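Local coordinates for protein D-alanine--D-alanine ligase (Acinetobacter baumannii ACICU, PDB 5D8D) that joins two D-alanine molecules at the expense of ATP, making the D-alanyl-D-alanine dipeptide used in peptidoglycan biosynthesis, at residues A[7-18]-A[57-68]. Numbering follows the deposited sequence.
Sequences FGKVAVLLGGKS and NYDRAFIVLHGR
Arg60 reaches back along strand 9-13 to the carbonyl of Phe7, at the end of helix 3-7. With chi1 at 72°, its CG lies between the backbone N and the carbonyl carbon. This brings Arg60 CG against Val10 CB at 3.9 Å. The chain then bends, and CD lies against Phe7 O and CB, at the edge of the ring. NE bonds to Thr303. Arg60 NH1 donates to Phe7 O at 3.3 Å, approaching from above the carbonyl plane. Asp59 acts just past Gly8: its OD2 takes the Lys9 N-H through the anti lone pair in a nearly straight bond of 3.0 Å. Between the strands, Ala11 N binds Arg60 O, Phe62 N binds Ala11 O and Leu13 N binds Phe62 O, a parallel register. Ala11 CB sits over one face of the Tyr58 ring, 3.8 Å from its centroid, as a CH-pi contact; Tyr58 OH bonds Glu43. Leu13 CD2 meets Ala61 CB at 3.8 Å and also Ile63 CG1. Past the strands, Leu65 CD2 packs against Gly16 CA at 3.7 Å. Ser18 OG donates to His66 O at 2.6 Å; Glu20 OE2 probably competes for the proton. Strand 9-13 is central in the 41-45, 9-13, 60-63 parallel sheet. This is the Rossmann-like N-terminal domain, where the loop after strand 60-63 brings His66 and Gly67 near Asn270 and Glu144 of the predicted magnesium and ATP sites.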
loop_
_atom_site.group_PDB
_atom_site.type_symbol
_atom_site.label_atom_id
_atom_site.label_comp_id
_atom_site.label_asym_id
_atom_site.label_seq_id
_atom_site.Cartn_x
_atom_site.Cartn_y
_atom_site.Cartn_z
ATOM N N PHE A 7 -12.293 -5.845 26.879
ATOM C CA PHE A 7 -11.089 -5.526 26.071
ATOM C C PHE A 7 -9.779 -6.176 26.523
ATOM O O PHE A 7 -8.796 -6.155 25.747
ATOM C CB PHE A 7 -10.854 -4.009 25.995
ATOM C CG PHE A 7 -12.005 -3.247 25.396
ATOM C CD1 PHE A 7 -12.253 -3.288 24.030
ATOM C CD2 PHE A 7 -12.838 -2.468 26.189
ATOM C CE1 PHE A 7 -13.313 -2.567 23.479
ATOM C CE2 PHE A 7 -13.884 -1.746 25.639
ATOM C CZ PHE A 7 -14.118 -1.802 24.281
ATOM N N GLY A 8 -9.723 -6.721 27.744
ATOM C CA GLY A 8 -8.483 -7.357 28.190
ATOM C C GLY A 8 -7.354 -6.323 28.171
ATOM O O GLY A 8 -7.600 -5.153 28.465
ATOM N N LYS A 9 -6.128 -6.734 27.820
ATOM C CA LYS A 9 -4.969 -5.831 27.947
ATOM C C LYS A 9 -4.844 -5.062 26.662
ATOM O O LYS A 9 -4.714 -5.684 25.631
ATOM C CB LYS A 9 -3.678 -6.563 28.278
ATOM C CG LYS A 9 -3.639 -7.087 29.695
ATOM C CD LYS A 9 -2.275 -7.637 30.094
ATOM C CE LYS A 9 -1.317 -6.536 30.525
ATOM N NZ LYS A 9 0.087 -6.892 30.167
ATOM N N VAL A 10 -4.927 -3.717 26.715
ATOM C CA VAL A 10 -4.790 -2.927 25.510
ATOM C C VAL A 10 -3.523 -2.146 25.518
ATOM O O VAL A 10 -3.176 -1.569 26.519
ATOM C CB VAL A 10 -6.070 -2.146 25.068
ATOM C CG1 VAL A 10 -7.250 -2.332 25.996
ATOM C CG2 VAL A 10 -5.792 -0.710 24.676
ATOM N N ALA A 11 -2.829 -2.163 24.372
ATOM C CA ALA A 11 -1.637 -1.359 24.160
ATOM C C ALA A 11 -1.985 -0.103 23.384
ATOM O O ALA A 11 -2.524 -0.190 22.292
ATOM C CB ALA A 11 -0.592 -2.148 23.404
ATOM N N VAL A 12 -1.675 1.056 23.950
ATOM C CA VAL A 12 -1.823 2.317 23.251
ATOM C C VAL A 12 -0.469 2.644 22.655
ATOM O O VAL A 12 0.488 2.975 23.379
ATOM C CB VAL A 12 -2.302 3.415 24.176
ATOM C CG1 VAL A 12 -2.330 4.749 23.447
ATOM C CG2 VAL A 12 -3.693 3.061 24.669
ATOM N N LEU A 13 -0.414 2.535 21.333
ATOM C CA LEU A 13 0.818 2.641 20.583
ATOM C C LEU A 13 1.051 4.118 20.296
ATOM O O LEU A 13 0.243 4.731 19.616
ATOM C CB LEU A 13 0.721 1.799 19.279
ATOM C CG LEU A 13 1.406 0.425 18.995
ATOM C CD1 LEU A 13 2.054 -0.242 20.169
ATOM C CD2 LEU A 13 0.467 -0.550 18.315
ATOM N N LEU A 14 2.147 4.679 20.806
ATOM C CA LEU A 14 2.363 6.139 20.829
ATOM C C LEU A 14 3.846 6.520 20.712
ATOM O O LEU A 14 4.726 5.744 21.052
ATOM C CB LEU A 14 1.789 6.731 22.122
ATOM C CG LEU A 14 2.649 6.752 23.416
ATOM C CD1 LEU A 14 1.936 7.446 24.563
ATOM C CD2 LEU A 14 3.013 5.370 23.873
ATOM N N GLY A 15 4.114 7.740 20.252
ATOM C CA GLY A 15 5.491 8.235 20.050
ATOM C C GLY A 15 6.062 7.785 18.721
ATOM O O GLY A 15 5.730 8.305 17.680
ATOM N N GLY A 16 6.927 6.788 18.769
ATOM C CA GLY A 16 7.440 6.157 17.580
ATOM C C GLY A 16 8.634 6.898 17.063
ATOM O O GLY A 16 9.237 7.679 17.781
ATOM N N LYS A 17 8.937 6.657 15.790
ATOM C CA LYS A 17 10.195 7.083 15.170
ATOM C C LYS A 17 10.058 8.228 14.155
ATOM O O LYS A 17 11.054 8.630 13.578
ATOM C CB LYS A 17 10.860 5.879 14.492
ATOM C CG LYS A 17 10.135 5.320 13.255
ATOM C CD LYS A 17 10.854 4.084 12.758
ATOM C CE LYS A 17 9.994 3.255 11.808
ATOM N NZ LYS A 17 10.702 1.965 11.581
ATOM N N SER A 18 8.850 8.743 13.931
ATOM C CA SER A 18 8.625 9.751 12.908
ATOM C C SER A 18 8.888 11.224 13.338
ATOM O O SER A 18 9.088 11.549 14.504
ATOM C CB SER A 18 7.218 9.615 12.361
ATOM O OG SER A 18 6.265 10.189 13.206
ATOM N N ASN A 57 2.234 -9.574 24.451
ATOM C CA ASN A 57 1.643 -9.442 25.801
ATOM C C ASN A 57 0.265 -8.723 25.887
ATOM O O ASN A 57 -0.213 -8.476 26.981
ATOM C CB ASN A 57 2.639 -8.710 26.704
ATOM C CG ASN A 57 3.960 -9.450 26.859
ATOM O OD1 ASN A 57 3.996 -10.576 27.336
ATOM N ND2 ASN A 57 5.047 -8.828 26.426
ATOM N N TYR A 58 -0.371 -8.404 24.752
ATOM C CA TYR A 58 -1.611 -7.644 24.726
ATOM C C TYR A 58 -2.692 -8.318 23.890
ATOM O O TYR A 58 -2.417 -9.028 22.936
ATOM C CB TYR A 58 -1.351 -6.215 24.200
ATOM C CG TYR A 58 -0.440 -5.444 25.110
ATOM C CD1 TYR A 58 -0.928 -4.787 26.231
ATOM C CD2 TYR A 58 0.915 -5.438 24.893
ATOM C CE1 TYR A 58 -0.081 -4.100 27.095
ATOM C CE2 TYR A 58 1.780 -4.780 25.755
ATOM C CZ TYR A 58 1.283 -4.115 26.851
ATOM O OH TYR A 58 2.175 -3.459 27.648
ATOM N N ASP A 59 -3.934 -8.071 24.274
ATOM C CA ASP A 59 -5.083 -8.574 23.563
ATOM C C ASP A 59 -5.474 -7.749 22.347
ATOM O O ASP A 59 -6.170 -8.269 21.474
ATOM C CB ASP A 59 -6.246 -8.713 24.523
ATOM C CG ASP A 59 -5.997 -9.785 25.555
ATOM O OD1 ASP A 59 -5.990 -10.967 25.158
ATOM O OD2 ASP A 59 -5.772 -9.462 26.747
ATOM N N ARG A 60 -5.012 -6.494 22.262
ATOM C CA ARG A 60 -5.335 -5.604 21.135
ATOM C C ARG A 60 -4.558 -4.299 21.246
ATOM O O ARG A 60 -3.992 -4.013 22.294
ATOM C CB ARG A 60 -6.861 -5.298 21.048
ATOM C CG ARG A 60 -7.447 -4.366 22.115
ATOM C CD ARG A 60 -8.714 -4.855 22.811
ATOM N NE ARG A 60 -9.564 -5.559 21.882
ATOM C CZ ARG A 60 -9.929 -6.835 21.939
ATOM N NH1 ARG A 60 -9.626 -7.622 22.955
ATOM N NH2 ARG A 60 -10.663 -7.311 20.951
ATOM N N ALA A 61 -4.580 -3.504 20.174
ATOM C CA ALA A 61 -3.850 -2.278 20.106
ATOM C C ALA A 61 -4.707 -1.113 19.615
ATOM O O ALA A 61 -5.487 -1.257 18.678
ATOM C CB ALA A 61 -2.655 -2.466 19.193
ATOM N N PHE A 62 -4.483 0.051 20.223
ATOM C CA PHE A 62 -5.086 1.337 19.808
ATOM C C PHE A 62 -3.929 2.121 19.218
ATOM O O PHE A 62 -3.005 2.459 19.967
ATOM C CB PHE A 62 -5.665 2.080 21.038
ATOM C CG PHE A 62 -6.537 3.248 20.705
ATOM C CD1 PHE A 62 -6.076 4.300 19.947
ATOM C CD2 PHE A 62 -7.831 3.319 21.194
ATOM C CE1 PHE A 62 -6.902 5.371 19.636
ATOM C CE2 PHE A 62 -8.660 4.386 20.879
ATOM C CZ PHE A 62 -8.192 5.413 20.106
ATOM N N ILE A 63 -3.962 2.400 17.909
ATOM C CA ILE A 63 -2.805 2.988 17.211
ATOM C C ILE A 63 -2.984 4.497 17.091
ATOM O O ILE A 63 -3.970 4.998 16.557
ATOM C CB ILE A 63 -2.601 2.430 15.792
ATOM C CG1 ILE A 63 -2.373 0.896 15.818
ATOM C CG2 ILE A 63 -1.420 3.129 15.118
ATOM C CD1 ILE A 63 -2.422 0.224 14.470
ATOM N N VAL A 64 -1.986 5.223 17.567
ATOM C CA VAL A 64 -2.016 6.658 17.523
ATOM C C VAL A 64 -0.578 7.140 17.278
ATOM O O VAL A 64 -0.157 8.205 17.744
ATOM C CB VAL A 64 -2.745 7.099 18.805
ATOM C CG1 VAL A 64 -1.819 7.598 19.888
ATOM C CG2 VAL A 64 -3.887 8.011 18.496
ATOM N N LEU A 65 0.138 6.350 16.461
ATOM C CA LEU A 65 1.451 6.694 15.911
ATOM C C LEU A 65 1.230 7.461 14.627
ATOM O O LEU A 65 0.778 6.898 13.669
ATOM C CB LEU A 65 2.226 5.420 15.548
ATOM C CG LEU A 65 2.680 4.522 16.679
ATOM C CD1 LEU A 65 3.039 3.130 16.186
ATOM C CD2 LEU A 65 3.873 5.156 17.380
ATOM N N HIS A 66 1.588 8.731 14.586
ATOM C CA HIS A 66 1.439 9.499 13.378
ATOM C C HIS A 66 2.720 9.435 12.549
ATOM O O HIS A 66 3.838 9.386 13.096
ATOM C CB HIS A 66 1.080 10.936 13.708
ATOM C CG HIS A 66 -0.008 11.055 14.706
ATOM N ND1 HIS A 66 -1.275 10.576 14.480
ATOM C CD2 HIS A 66 -0.018 11.556 15.956
ATOM C CE1 HIS A 66 -2.031 10.805 15.534
ATOM N NE2 HIS A 66 -1.290 11.392 16.448
ATOM N N GLY A 67 2.525 9.450 11.228
ATOM C CA GLY A 67 3.608 9.470 10.254
ATOM C C GLY A 67 4.317 8.131 10.046
ATOM O O GLY A 67 3.813 7.067 10.395
ATOM N N ARG A 68 5.511 8.233 9.481
ATOM C CA ARG A 68 6.351 7.114 9.073
ATOM C C ARG A 68 6.449 6.126 10.225
ATOM O O ARG A 68 6.716 6.486 11.357
ATOM C CB ARG A 68 7.706 7.667 8.566
ATOM C CG ARG A 68 8.918 6.743 8.346
ATOM C CD ARG A 68 9.868 6.769 9.552
ATOM N NE ARG A 68 11.286 7.031 9.253
ATOM C CZ ARG A 68 12.244 6.105 9.081
ATOM N NH1 ARG A 68 11.987 4.786 9.122
ATOM N NH2 ARG A 68 13.496 6.512 8.836
HETATM O O HOH W 1 0.472 -10.003 30.002
#